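Local coordinates for uncharacterized protein (Anabaena variabilis, PDB 3OT2) that is of unknown function but, as a member of the PD-(D/E)XK nuclease superfamily, may cleave nucleic acid, probably DNA, at residues T78-S83 / D107-I112; M136-D141 / V166-F171; L69-G74 / S83-S88. One frame throughout, in Å; residues are numbered along the deposited sequence. Where two conformers were deposited one is given.

Interaction 1 (T78-S83 / D107-I112)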
ATOM      1  N   THR A  78     -18.173  -0.984   5.559  1.00 31.70           N
ATOM      2  CA  THR A  78     -16.964  -0.481   6.203  1.00 31.34           C
ATOM      3  C   THR A  78     -17.206   0.792   7.006  1.00 35.29           C
ATOM      4  O   THR A  78     -18.235   1.450   6.864  1.00 34.45           O
ATOM      5  CB  THR A  78     -15.856  -0.242   5.156  1.00 36.02           C
ATOM      6  OG1 THR A  78     -16.318   0.655   4.142  1.00 35.44           O
ATOM      7  CG2 THR A  78     -15.353  -1.551   4.528  1.00 35.24           C
ATOM      8  N   VAL A  79     -16.243   1.109   7.874  1.00 31.00           N
ATOM      9  CA  VAL A  79     -16.284   2.279   8.738  1.00 31.86           C
ATOM     10  C   VAL A  79     -14.949   3.021   8.585  1.00 32.98           C
ATOM     11  O   VAL A  79     -14.071   2.882   9.443  1.00 31.52           O
ATOM     12  CB  VAL A  79     -16.606   1.929  10.221  1.00 37.23           C
ATOM     13  CG1 VAL A  79     -16.842   3.199  11.043  1.00 36.86           C
ATOM     14  CG2 VAL A  79     -17.809   1.000  10.336  1.00 38.85           C
ATOM     15  N   PRO A  80     -14.778   3.838   7.517  1.00 30.17           N
ATOM     16  CA  PRO A  80     -13.525   4.589   7.373  1.00 29.27           C
ATOM     17  C   PRO A  80     -13.312   5.485   8.589  1.00 33.50           C
ATOM     18  O   PRO A  80     -14.297   5.947   9.170  1.00 33.08           O
ATOM     19  CB  PRO A  80     -13.758   5.424   6.102  1.00 28.60           C
ATOM     20  CG  PRO A  80     -14.761   4.667   5.337  1.00 33.68           C
ATOM     21  CD  PRO A  80     -15.692   4.121   6.391  1.00 30.50           C
ATOM     22  N   ASP A  81     -12.045   5.733   8.975  1.00 29.24           N
ATOM     23  CA  ASP A  81     -11.775   6.631  10.096  1.00 28.45           C
ATOM     24  C   ASP A  81     -12.481   7.991   9.852  1.00 32.20           C
ATOM     25  O   ASP A  81     -13.119   8.538  10.765  1.00 32.32           O
ATOM     26  CB  ASP A  81     -10.257   6.813  10.293  1.00 28.45           C
ATOM     27  CG  ASP A  81      -9.542   5.612  10.893  1.00 33.54           C
ATOM     28  OD1 ASP A  81     -10.223   4.766  11.545  1.00 32.92           O
ATOM     29  OD2 ASP A  81      -8.304   5.533  10.750  1.00 34.40           O
ATOM     30  N   ILE A  82     -12.379   8.515   8.607  1.00 28.60           N
ATOM     31  CA  ILE A  82     -13.040   9.766   8.172  1.00 27.58           C
ATOM     32  C   ILE A  82     -13.598   9.540   6.784  1.00 31.30           C
ATOM     33  O   ILE A  82     -12.888   9.064   5.911  1.00 31.69           O
ATOM     34  CB  ILE A  82     -12.121  11.010   8.201  1.00 29.46           C
ATOM     35  CG1 ILE A  82     -11.457  11.200   9.583  1.00 29.82           C
ATOM     36  CG2 ILE A  82     -12.866  12.294   7.750  1.00 28.25           C
ATOM     37  CD1 ILE A  82     -10.200  11.988   9.531  1.00 34.92           C
ATOM     38  N   SER A  83     -14.875   9.887   6.595  1.00 27.85           N
ATOM     39  CA  SER A  83     -15.571   9.856   5.312  1.00 27.14           C
ATOM     40  C   SER A  83     -16.003  11.264   4.959  1.00 29.17           C
ATOM     41  O   SER A  83     -16.621  11.937   5.783  1.00 27.68           O
ATOM     42  CB  SER A  83     -16.800   8.957   5.418  1.00 29.92           C
ATOM     43  OG  SER A  83     -16.360   7.622   5.344  1.00 38.61           O
ATOM     44  N   ASP A 107     -16.848  10.511  -1.020  1.00 27.64           N
ATOM     45  CA  ASP A 107     -16.131  11.189  -2.104  1.00 25.33           C
ATOM     46  C   ASP A 107     -14.641  11.178  -1.793  1.00 26.94           C
ATOM     47  O   ASP A 107     -13.801  11.126  -2.685  1.00 26.30           O
ATOM     48  CB  ASP A 107     -16.646  12.632  -2.251  1.00 27.16           C
ATOM     49  CG  ASP A 107     -17.989  12.635  -2.917  1.00 29.73           C
ATOM     50  OD1 ASP A 107     -18.026  12.493  -4.161  1.00 32.53           O
ATOM     51  OD2 ASP A 107     -19.014  12.638  -2.185  1.00 30.58           O
ATOM     52  N   TRP A 108     -14.318  11.192  -0.508  1.00 25.32           N
ATOM     53  CA  TRP A 108     -12.950  11.211  -0.020  1.00 25.07           C
ATOM     54  C   TRP A 108     -12.874  10.372   1.259  1.00 28.30           C
ATOM     55  O   TRP A 108     -13.595  10.648   2.225  1.00 27.86           O
ATOM     56  CB  TRP A 108     -12.521  12.678   0.203  1.00 24.13           C
ATOM     57  CG  TRP A 108     -11.132  12.928   0.735  1.00 24.77           C
ATOM     58  CD1 TRP A 108     -10.053  12.081   0.707  1.00 26.93           C
ATOM     59  CD2 TRP A 108     -10.655  14.177   1.259  1.00 24.70           C
ATOM     60  NE1 TRP A 108      -8.952  12.709   1.255  1.00 25.57           N
ATOM     61  CE2 TRP A 108      -9.292  14.007   1.576  1.00 27.59           C
ATOM     62  CE3 TRP A 108     -11.266  15.431   1.518  1.00 26.32           C
ATOM     63  CZ2 TRP A 108      -8.525  15.042   2.141  1.00 27.44           C
ATOM     64  CZ3 TRP A 108     -10.496  16.457   2.064  1.00 27.42           C
ATOM     65  CH2 TRP A 108      -9.155  16.253   2.388  1.00 27.75           C
ATOM     66  N   THR A 109     -12.050   9.306   1.232  1.00 25.31           N
ATOM     67  CA  THR A 109     -11.889   8.436   2.395  1.00 26.58           C
ATOM     68  C   THR A 109     -10.516   8.682   3.012  1.00 27.66           C
ATOM     69  O   THR A 109      -9.527   8.780   2.294  1.00 26.37           O
ATOM     70  CB  THR A 109     -12.150   6.939   2.072  1.00 30.30           C
ATOM     71  OG1 THR A 109     -12.037   6.188   3.280  1.00 31.74           O
ATOM     72  CG2 THR A 109     -11.149   6.336   1.069  1.00 27.68           C
ATOM     73  N   ILE A 110     -10.459   8.794   4.338  1.00 26.36           N
ATOM     74  CA  ILE A 110      -9.189   8.987   5.041  1.00 25.96           C
ATOM     75  C   ILE A 110      -9.051   7.902   6.093  1.00 29.22           C
ATOM     76  O   ILE A 110      -9.928   7.742   6.935  1.00 27.51           O
ATOM     77  CB  ILE A 110      -9.043  10.404   5.647  1.00 28.59           C
ATOM     78  CG1 ILE A 110      -9.149  11.494   4.549  1.00 28.84           C
ATOM     79  CG2 ILE A 110      -7.737  10.527   6.441  1.00 27.91           C
ATOM     80  CD1 ILE A 110      -9.558  12.796   5.044  1.00 28.78           C
ATOM     81  N   GLU A 111      -7.950   7.139   6.008  1.00 26.13           N
ATOM     82  CA  GLU A 111      -7.621   6.075   6.939  1.00 26.65           C
ATOM     83  C   GLU A 111      -6.335   6.424   7.626  1.00 30.20           C
ATOM     84  O   GLU A 111      -5.384   6.859   6.978  1.00 29.67           O
ATOM     85  CB  GLU A 111      -7.504   4.719   6.223  1.00 27.67           C
ATOM     86  CG  GLU A 111      -8.789   4.288   5.525  1.00 32.54           C
ATOM     87  CD  GLU A 111      -9.885   3.720   6.418  1.00 40.70           C
ATOM     88  OE1 GLU A 111      -9.836   3.896   7.659  1.00 33.34           O
ATOM     89  OE2 GLU A 111     -10.819   3.113   5.860  1.00 37.53           O
ATOM     90  N   ILE A 112      -6.305   6.258   8.930  1.00 27.38           N
ATOM     91  CA  ILE A 112      -5.105   6.564   9.703  1.00 28.26           C
ATOM     92  C   ILE A 112      -4.651   5.291  10.380  1.00 32.85           C
ATOM     93  O   ILE A 112      -5.424   4.683  11.122  1.00 31.53           O
ATOM     94  CB  ILE A 112      -5.363   7.716  10.720  1.00 30.40           C
ATOM     95  CG1 ILE A 112      -5.906   8.975  10.010  1.00 29.45           C
ATOM     96  CG2 ILE A 112      -4.098   8.054  11.515  1.00 29.47           C
ATOM     97  CD1 ILE A 112      -7.000   9.687  10.832  1.00 29.04           C
TER
HETATM   98  O   HOH W   1     -11.291   2.045   9.029  1.00 31.79           O
HETATM   99  O   HOH W   2      -7.553   3.031   9.512  1.00 32.82           O
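The flat groups that meet here are the carboxylates of Asp81 and Glu111, their planes 73° apart. Ile110 CD1 lies over one face of the Trp108 ring, 3.6 Å above its plane and toward the rim. Above the plane of Glu111 comes the backbone N of Asp81, which bonds OE1 at 3.2 Å. Asp81 OD2, met on its anti side by Ile112 N at 2.8 Å, extends the strand pairing beyond the backbone pairs. Those are the antiparallel hydrogen-bonded pair Ile82–Ile110, with Ile110 N 2.9 Å from Ile82 O, and the non-hydrogen-bonded pair Ser83–Thr109. The beta-branched Ile82 and Ile110 share one face and pack, CB to CB at 4.0 Å, beneath helix 40-57. Glu111 reaches Pro80 and Asp81 because its chain folds back at chi2 (-78°).

In the central sheet, Asp81, preceded by Pro80, and Glu111 are placed as the acidic residues of a PD-(D/E)XK site would be, suggesting that role by family resemblance. Lys35 forms a salt bridge to Asp81 OD1 and His42 bonds OD2. One water lies 2.7 Å from Glu111 OE1, and Asp81 OD2 stands 3.8 Å from that oxygen. Such gathered carboxylates are consistent with a metal-binding centre, as in related nucleases.

Interaction 2 (M136-D141 / V166-F171)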
HETATM    1  N   MSE A 136     -11.002  10.226  -4.000  1.00 24.56           N
HETATM    2  CA  MSE A 136      -9.654  10.152  -3.436  1.00 22.68           C
HETATM    3  C   MSE A 136      -9.626   9.372  -2.142  1.00 28.01           C
HETATM    4  O   MSE A 136     -10.546   9.452  -1.329  1.00 25.88           O
HETATM    5  CB  MSE A 136      -9.094  11.582  -3.177  1.00 22.80           C
HETATM    6  CG  MSE A 136      -7.640  11.567  -2.644  1.00 25.14           C
HETATM    7 SE   MSE A 136      -6.918  13.349  -2.407  0.75 27.52          SE
HETATM    8  CE  MSE A 136      -6.552  13.793  -4.268  1.00 25.72           C
ATOM      9  N   GLY A 137      -8.524   8.664  -1.945  1.00 25.04           N
ATOM     10  CA  GLY A 137      -8.225   7.982  -0.700  1.00 24.24           C
ATOM     11  C   GLY A 137      -6.930   8.516  -0.129  1.00 28.34           C
ATOM     12  O   GLY A 137      -5.995   8.813  -0.876  1.00 27.17           O
ATOM     13  N   TRP A 138      -6.890   8.703   1.194  1.00 26.29           N
ATOM     14  CA  TRP A 138      -5.688   9.041   1.943  1.00 26.17           C
ATOM     15  C   TRP A 138      -5.371   7.930   2.911  1.00 29.66           C
ATOM     16  O   TRP A 138      -6.244   7.533   3.688  1.00 30.01           O
ATOM     17  CB  TRP A 138      -5.867  10.334   2.781  1.00 24.54           C
ATOM     18  CG  TRP A 138      -5.583  11.655   2.117  1.00 25.30           C
ATOM     19  CD1 TRP A 138      -5.443  11.916   0.787  1.00 27.97           C
ATOM     20  CD2 TRP A 138      -5.506  12.913   2.788  1.00 25.04           C
ATOM     21  NE1 TRP A 138      -5.205  13.257   0.592  1.00 28.15           N
ATOM     22  CE2 TRP A 138      -5.227  13.893   1.812  1.00 29.32           C
ATOM     23  CE3 TRP A 138      -5.582  13.298   4.143  1.00 26.15           C
ATOM     24  CZ2 TRP A 138      -5.026  15.242   2.142  1.00 28.79           C
ATOM     25  CZ3 TRP A 138      -5.377  14.630   4.471  1.00 28.96           C
ATOM     26  CH2 TRP A 138      -5.107  15.588   3.477  1.00 29.97           C
ATOM     27  N   LEU A 139      -4.133   7.445   2.893  1.00 26.01           N
ATOM     28  CA  LEU A 139      -3.660   6.488   3.886  0.50 26.35           C
ATOM     29  C   LEU A 139      -2.563   7.210   4.650  1.00 29.77           C
ATOM     30  O   LEU A 139      -1.485   7.461   4.103  1.00 30.51           O
ATOM     31  CB  LEU A 139      -3.189   5.139   3.291  0.50 26.67           C
ATOM     32  CG  LEU A 139      -2.548   4.155   4.299  0.50 31.75           C
ATOM     33  CD1 LEU A 139      -3.423   3.938   5.513  0.50 30.52           C
ATOM     34  CD2 LEU A 139      -2.237   2.839   3.644  0.50 34.63           C
ATOM     35  N   ILE A 140      -2.877   7.625   5.874  1.00 26.04           N
ATOM     36  CA  ILE A 140      -1.958   8.368   6.746  1.00 26.74           C
ATOM     37  C   ILE A 140      -1.221   7.377   7.639  1.00 31.05           C
ATOM     38  O   ILE A 140      -1.850   6.556   8.308  1.00 31.59           O
ATOM     39  CB  ILE A 140      -2.701   9.450   7.600  1.00 28.45           C
ATOM     40  CG1 ILE A 140      -3.404  10.492   6.704  1.00 28.81           C
ATOM     41  CG2 ILE A 140      -1.725  10.114   8.636  1.00 28.48           C
ATOM     42  CD1 ILE A 140      -4.381  11.429   7.437  1.00 31.35           C
ATOM     43  N   ASP A 141       0.109   7.449   7.633  1.00 27.91           N
ATOM     44  CA  ASP A 141       0.958   6.602   8.468  1.00 28.99           C
ATOM     45  C   ASP A 141       1.671   7.506   9.487  1.00 33.32           C
ATOM     46  O   ASP A 141       2.708   8.081   9.150  1.00 33.01           O
ATOM     47  CB  ASP A 141       1.964   5.810   7.610  1.00 31.36           C
ATOM     48  CG  ASP A 141       2.863   4.885   8.419  1.00 37.19           C
ATOM     49  OD1 ASP A 141       2.990   5.092   9.648  1.00 38.22           O
ATOM     50  OD2 ASP A 141       3.383   3.928   7.846  1.00 42.12           O
ATOM     51  N   VAL A 166      -0.208  18.044   0.794  1.00 34.22           N
ATOM     52  CA  VAL A 166      -0.854  16.776   0.464  1.00 30.79           C
ATOM     53  C   VAL A 166      -2.017  17.101  -0.475  1.00 34.08           C
ATOM     54  O   VAL A 166      -2.815  17.966  -0.135  1.00 32.60           O
ATOM     55  CB  VAL A 166      -1.300  15.986   1.717  1.00 32.19           C
ATOM     56  CG1 VAL A 166      -1.690  14.554   1.357  1.00 30.15           C
ATOM     57  CG2 VAL A 166      -0.203  15.981   2.780  1.00 33.08           C
ATOM     58  N   PRO A 167      -2.130  16.455  -1.651  1.00 31.14           N
ATOM     59  CA  PRO A 167      -3.268  16.748  -2.538  1.00 30.26           C
ATOM     60  C   PRO A 167      -4.614  16.471  -1.884  1.00 31.65           C
ATOM     61  O   PRO A 167      -4.782  15.529  -1.084  1.00 28.72           O
ATOM     62  CB  PRO A 167      -3.075  15.783  -3.718  1.00 32.48           C
ATOM     63  CG  PRO A 167      -1.683  15.331  -3.647  1.00 37.24           C
ATOM     64  CD  PRO A 167      -1.270  15.398  -2.213  1.00 32.79           C
ATOM     65  N   VAL A 168      -5.582  17.264  -2.280  1.00 27.85           N
ATOM     66  CA  VAL A 168      -6.949  17.160  -1.784  1.00 27.52           C
ATOM     67  C   VAL A 168      -7.891  17.081  -2.985  1.00 32.72           C
ATOM     68  O   VAL A 168      -7.515  17.544  -4.065  1.00 31.89           O
ATOM     69  CB  VAL A 168      -7.291  18.361  -0.844  1.00 30.86           C
ATOM     70  CG1 VAL A 168      -6.516  18.272   0.471  1.00 29.61           C
ATOM     71  CG2 VAL A 168      -7.076  19.722  -1.527  1.00 32.26           C
ATOM     72  N   PRO A 169      -9.116  16.520  -2.857  1.00 29.87           N
ATOM     73  CA  PRO A 169     -10.049  16.560  -4.007  1.00 29.94           C
ATOM     74  C   PRO A 169     -10.361  18.008  -4.374  1.00 32.34           C
ATOM     75  O   PRO A 169     -10.216  18.897  -3.527  1.00 30.69           O
ATOM     76  CB  PRO A 169     -11.292  15.826  -3.495  1.00 31.20           C
ATOM     77  CG  PRO A 169     -10.882  15.155  -2.241  1.00 33.61           C
ATOM     78  CD  PRO A 169      -9.752  15.940  -1.664  1.00 29.12           C
ATOM     79  N   SER A 170     -10.728  18.268  -5.637  1.00 30.84           N
ATOM     80  CA  SER A 170     -10.932  19.648  -6.084  1.00 31.90           C
ATOM     81  C   SER A 170     -12.038  20.379  -5.269  1.00 35.25           C
ATOM     82  O   SER A 170     -11.893  21.588  -5.049  1.00 35.01           O
ATOM     83  CB  SER A 170     -11.199  19.717  -7.586  1.00 36.21           C
ATOM     84  OG  SER A 170     -12.356  18.972  -7.924  1.00 46.93           O
ATOM     85  N   PHE A 171     -13.063  19.668  -4.741  1.00 29.81           N
ATOM     86  CA  PHE A 171     -14.075  20.371  -3.930  1.00 30.22           C
ATOM     87  C   PHE A 171     -13.441  20.944  -2.637  1.00 34.86           C
ATOM     88  O   PHE A 171     -13.981  21.898  -2.082  1.00 35.61           O
ATOM     89  CB  PHE A 171     -15.271  19.460  -3.572  1.00 30.75           C
ATOM     90  CG  PHE A 171     -14.957  18.302  -2.635  1.00 30.23           C
ATOM     91  CD1 PHE A 171     -14.924  18.489  -1.251  1.00 31.26           C
ATOM     92  CD2 PHE A 171     -14.755  17.012  -3.136  1.00 30.18           C
ATOM     93  CE1 PHE A 171     -14.680  17.413  -0.389  1.00 30.77           C
ATOM     94  CE2 PHE A 171     -14.560  15.923  -2.262  1.00 30.26           C
ATOM     95  CZ  PHE A 171     -14.502  16.135  -0.902  1.00 28.71           C
TER
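Trp138 and Met136 of strand 136-141 meet Pro167 and its neighbours in segment 166-171, which is laid across the ends of both side chains; the strand is an inner one in the mixed sheet of this PD-(D/E)XK fold. The two side chains start from alternate positions on the same side of the strand, with Gly137 between them. Trp138 has its CG anti to its own carbonyl carbon (chi1 -87°), which stands the indole up from the sheet and brings NE1 under the loop. There NE1 donates a hydrogen bond to Pro167 O, 2.9 Å away. The oxygen lies in the ring plane and the C=O points almost straight at the nitrogen, although the bond is bent at the hydrogen (140°). Indole suits the place because it combines a wide apolar surface with one N-H that can be given to a loop carbonyl.

Beside this bond Val166 CG1 packs 3.5 Å from Trp138 CZ2. Val168 adds its CG1 to the same carbon, CZ2, at 3.8 Å. Another ring neighbour is Trp108 of strand 108-112, met edge-to-face.

Met136, present as selenomethionine, runs straight through its first two torsions and turns at the third (chi3 -76°). A flexible, unbranched chain can thread between rigid prolines in this way, and its CE comes 4.0 Å from Pro167 CB. Prolines suit the loop because they hold it extended, bring apolar ring carbons and have no backbone N-H needing a partner: Pro169 CD is 3.9 Å from Met136 SE. The selenium also lies 3.3 Å from Pro167 O, the carbonyl oxygen that receives the indole N-H.

Interaction 3 (L69-G74 / S83-S88)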
ATOM      1  N   LEU A  69     -18.173   6.845  10.278  1.00 31.87           N
ATOM      2  CA  LEU A  69     -19.478   6.641   9.664  1.00 32.50           C
ATOM      3  C   LEU A  69     -19.467   5.338   8.852  1.00 35.16           C
ATOM      4  O   LEU A  69     -18.520   5.092   8.099  1.00 31.34           O
ATOM      5  CB  LEU A  69     -19.812   7.852   8.764  1.00 32.72           C
ATOM      6  CG  LEU A  69     -21.075   7.783   7.914  1.00 38.89           C
ATOM      7  CD1 LEU A  69     -22.341   7.954   8.777  1.00 39.75           C
ATOM      8  CD2 LEU A  69     -21.035   8.823   6.810  1.00 39.65           C
ATOM      9  N   ARG A  70     -20.511   4.499   9.011  1.00 32.44           N
ATOM     10  CA  ARG A  70     -20.612   3.254   8.259  1.00 32.95           C
ATOM     11  C   ARG A  70     -21.033   3.530   6.814  1.00 36.15           C
ATOM     12  O   ARG A  70     -21.991   4.260   6.575  1.00 35.31           O
ATOM     13  CB  ARG A  70     -21.578   2.274   8.940  1.00 34.62           C
ATOM     14  CG  ARG A  70     -21.809   0.975   8.157  1.00 34.00           C
ATOM     15  CD  ARG A  70     -22.527  -0.104   8.974  1.00 27.54           C
ATOM     16  NE  ARG A  70     -21.873  -0.349  10.259  1.00 34.81           N
ATOM     17  CZ  ARG A  70     -20.811  -1.128  10.423  1.00 46.11           C
ATOM     18  NH1 ARG A  70     -20.291  -1.785   9.390  1.00 29.87           N
ATOM     19  NH2 ARG A  70     -20.258  -1.257  11.618  1.00 36.44           N
ATOM     20  N   CYS A  71     -20.287   2.968   5.863  1.00 32.28           N
ATOM     21  CA  CYS A  71     -20.556   3.051   4.434  1.00 32.56           C
ATOM     22  C   CYS A  71     -20.709   1.644   3.899  1.00 35.81           C
ATOM     23  O   CYS A  71     -19.768   0.851   3.986  1.00 35.10           O
ATOM     24  CB  CYS A  71     -19.455   3.824   3.715  1.00 32.18           C
ATOM     25  SG  CYS A  71     -19.359   5.568   4.205  1.00 36.13           S
ATOM     26  N   THR A  72     -21.915   1.311   3.404  1.00 33.59           N
ATOM     27  CA  THR A  72     -22.230  -0.026   2.898  1.00 33.66           C
ATOM     28  C   THR A  72     -22.466   0.040   1.393  1.00 38.17           C
ATOM     29  O   THR A  72     -23.443   0.638   0.952  1.00 37.81           O
ATOM     30  CB  THR A  72     -23.432  -0.612   3.657  1.00 38.40           C
ATOM     31  OG1 THR A  72     -23.137  -0.591   5.050  1.00 39.61           O
ATOM     32  CG2 THR A  72     -23.774  -2.056   3.225  1.00 37.79           C
ATOM     33  N   PHE A  73     -21.588  -0.615   0.608  1.00 34.24           N
ATOM     34  CA  PHE A  73     -21.676  -0.622  -0.852  1.00 34.55           C
ATOM     35  C   PHE A  73     -20.786  -1.730  -1.410  1.00 38.28           C
ATOM     36  O   PHE A  73     -19.843  -2.161  -0.743  1.00 36.57           O
ATOM     37  CB  PHE A  73     -21.262   0.760  -1.431  1.00 35.14           C
ATOM     38  CG  PHE A  73     -19.872   1.189  -1.018  1.00 35.08           C
ATOM     39  CD1 PHE A  73     -19.668   1.899   0.163  1.00 37.52           C
ATOM     40  CD2 PHE A  73     -18.765   0.842  -1.779  1.00 36.10           C
ATOM     41  CE1 PHE A  73     -18.386   2.271   0.558  1.00 36.75           C
ATOM     42  CE2 PHE A  73     -17.479   1.231  -1.391  1.00 37.41           C
ATOM     43  CZ  PHE A  73     -17.300   1.931  -0.224  1.00 35.43           C
ATOM     44  N   GLY A  74     -21.088  -2.159  -2.631  1.00 36.99           N
ATOM     45  CA  GLY A  74     -20.349  -3.193  -3.353  1.00 36.88           C
ATOM     46  C   GLY A  74     -20.114  -4.477  -2.584  1.00 40.36           C
ATOM     47  O   GLY A  74     -19.022  -5.046  -2.668  1.00 39.54           O
ATOM     48  N   SER A  83     -14.875   9.887   6.595  1.00 27.85           N
ATOM     49  CA  SER A  83     -15.571   9.856   5.312  1.00 27.14           C
ATOM     50  C   SER A  83     -16.003  11.264   4.959  1.00 29.17           C
ATOM     51  O   SER A  83     -16.621  11.937   5.783  1.00 27.68           O
ATOM     52  CB  SER A  83     -16.800   8.957   5.418  1.00 29.92           C
ATOM     53  OG  SER A  83     -16.360   7.622   5.344  1.00 38.61           O
ATOM     54  N   VAL A  84     -15.694  11.708   3.748  1.00 27.57           N
ATOM     55  CA  VAL A  84     -16.071  13.051   3.302  1.00 26.01           C
ATOM     56  C   VAL A  84     -17.017  12.905   2.104  1.00 29.29           C
ATOM     57  O   VAL A  84     -16.708  12.204   1.135  1.00 27.71           O
ATOM     58  CB  VAL A  84     -14.851  13.974   2.990  1.00 27.22           C
ATOM     59  CG1 VAL A  84     -15.297  15.424   2.831  1.00 28.07           C
ATOM     60  CG2 VAL A  84     -13.775  13.879   4.078  1.00 25.77           C
ATOM     61  N   PHE A  85     -18.194  13.538   2.201  1.00 26.82           N
ATOM     62  CA  PHE A  85     -19.203  13.491   1.125  1.00 26.98           C
ATOM     63  C   PHE A  85     -19.530  14.876   0.654  1.00 30.25           C
ATOM     64  O   PHE A  85     -19.779  15.738   1.492  1.00 28.57           O
ATOM     65  CB  PHE A  85     -20.514  12.841   1.644  1.00 28.71           C
ATOM     66  CG  PHE A  85     -20.444  11.355   1.886  1.00 29.29           C
ATOM     67  CD1 PHE A  85     -19.994  10.854   3.096  1.00 31.88           C
ATOM     68  CD2 PHE A  85     -20.861  10.455   0.912  1.00 30.77           C
ATOM     69  CE1 PHE A  85     -19.928   9.482   3.317  1.00 32.68           C
ATOM     70  CE2 PHE A  85     -20.818   9.079   1.145  1.00 33.46           C
ATOM     71  CZ  PHE A  85     -20.350   8.603   2.344  1.00 31.54           C
ATOM     72  N   ILE A  86     -19.596  15.087  -0.679  1.00 28.07           N
ATOM     73  CA  ILE A  86     -20.012  16.366  -1.259  1.00 28.67           C
ATOM     74  C   ILE A  86     -21.504  16.517  -0.899  1.00 33.77           C
ATOM     75  O   ILE A  86     -22.180  15.495  -0.654  1.00 31.59           O
ATOM     76  CB  ILE A  86     -19.700  16.508  -2.778  1.00 31.37           C
ATOM     77  CG1 ILE A  86     -20.576  15.555  -3.651  1.00 31.77           C
ATOM     78  CG2 ILE A  86     -18.180  16.331  -3.024  1.00 30.41           C
ATOM     79  CD1 ILE A  86     -20.416  15.701  -5.194  1.00 33.46           C
ATOM     80  N   TRP A  87     -21.997  17.774  -0.804  1.00 31.06           N
ATOM     81  CA  TRP A  87     -23.339  18.047  -0.313  1.00 31.51           C
ATOM     82  C   TRP A  87     -24.425  17.295  -1.056  1.00 37.61           C
ATOM     83  O   TRP A  87     -25.277  16.713  -0.392  1.00 37.36           O
ATOM     84  CB  TRP A  87     -23.647  19.547  -0.333  1.00 31.38           C
ATOM     85  CG  TRP A  87     -24.419  19.990   0.879  1.00 33.38           C
ATOM     86  CD1 TRP A  87     -25.763  20.218   0.953  1.00 37.37           C
ATOM     87  CD2 TRP A  87     -23.900  20.192   2.206  1.00 32.98           C
ATOM     88  NE1 TRP A  87     -26.108  20.565   2.240  1.00 36.96           N
ATOM     89  CE2 TRP A  87     -24.981  20.563   3.027  1.00 37.38           C
ATOM     90  CE3 TRP A  87     -22.627  20.070   2.789  1.00 33.75           C
ATOM     91  CZ2 TRP A  87     -24.822  20.853   4.396  1.00 37.27           C
ATOM     92  CZ3 TRP A  87     -22.472  20.373   4.135  1.00 35.63           C
ATOM     93  CH2 TRP A  87     -23.558  20.780   4.918  1.00 37.23           C
ATOM     94  N   SER A  88     -24.383  17.265  -2.411  1.00 35.72           N
ATOM     95  CA  SER A  88     -25.400  16.600  -3.252  1.00 36.53           C
ATOM     96  C   SER A  88     -25.480  15.079  -3.021  1.00 39.62           C
ATOM     97  O   SER A  88     -26.494  14.475  -3.352  1.00 41.89           O
ATOM     98  CB  SER A  88     -25.126  16.871  -4.729  1.00 39.64           C
ATOM     99  OG  SER A  88     -23.878  16.329  -5.137  1.00 40.69           O
TER
HETATM  100  O   HOH W   3     -16.497   6.920   8.101  1.00 30.08           O
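Leu69 and Ser83 bring the two backbones closest, CA to CA 6.7 Å, too far apart for strand pairing, and no direct hydrogen bond joins the segments. A water does the work instead: it donates to Leu69 O at 2.7 Å and accepts from Ser83 OG at 2.8 Å. A small hydroxyl suits this position, since it can hold the water while leaving little bulk between the chains. Ser83 OG also lies 3.8 Å from Cys71 SG, a neighbour in packing.

Two residues on, Phe85 lies on the same side of strand 82-86 as Ser83 and offers its ring to both Leu69 and Cys71. Cys71 SG sits at the ring's edge, 3.7 Å from Phe85 CZ and 86° off the ring normal, a sulfur-aromatic contact made edge-on. With SG anti to its own carbonyl carbon (chi1 -65°), the thiol is brought near both Ser83 OG and the Phe85 rim. The sulfur is compact and polarisable, probably well suited to the partly positive ring-edge hydrogens.

Alternation of the chain explains which residues take part. Leu69 and Cys71 point toward strand 82-86, while Arg70 between them starts out away from it; its side chain belongs to the 1,4-butanediol pocket, and its NE forms a salt bridge with Glu20. Strands 71-73 and 76-78 make a small antiparallel hairpin, and this contact seats its first strand, with the residues leading into it, against strand 82-86 of the central mixed sheet.

Leu69 completes the apolar patch. Its CG is trans to the backbone N (chi1 174°), which carries the branched end toward Phe85, and CD2 approaches Phe85 CE1 at 3.7 Å. Phe102, from a loop, packs on both Leu69 and the Phe85 ring, and its backbone is hydrogen-bonded to that of Thr72.

In the fold
All three contacts are buried, but only interaction 1 sits at the middle of the chain, its centre about 1 Å from the chain centre; interactions 2 and 3 have theirs about 10 and 9 Å out. Strand 82-86 serves interactions 1 and 3, which share Ser83, while strand 136-141 of interaction 2 runs parallel beside strand 108-112 of interaction 1. The chemistry follows position. True strand pairing and clustered acidic groups mark the centre, whereas the outer two are side-chain packing of a loop or hairpin on the sheet, tied by one indole hydrogen bond in interaction 2 and by one bridging water in interaction 3. Phe171 packs against Ile86 and Val84, linking those two outer regions.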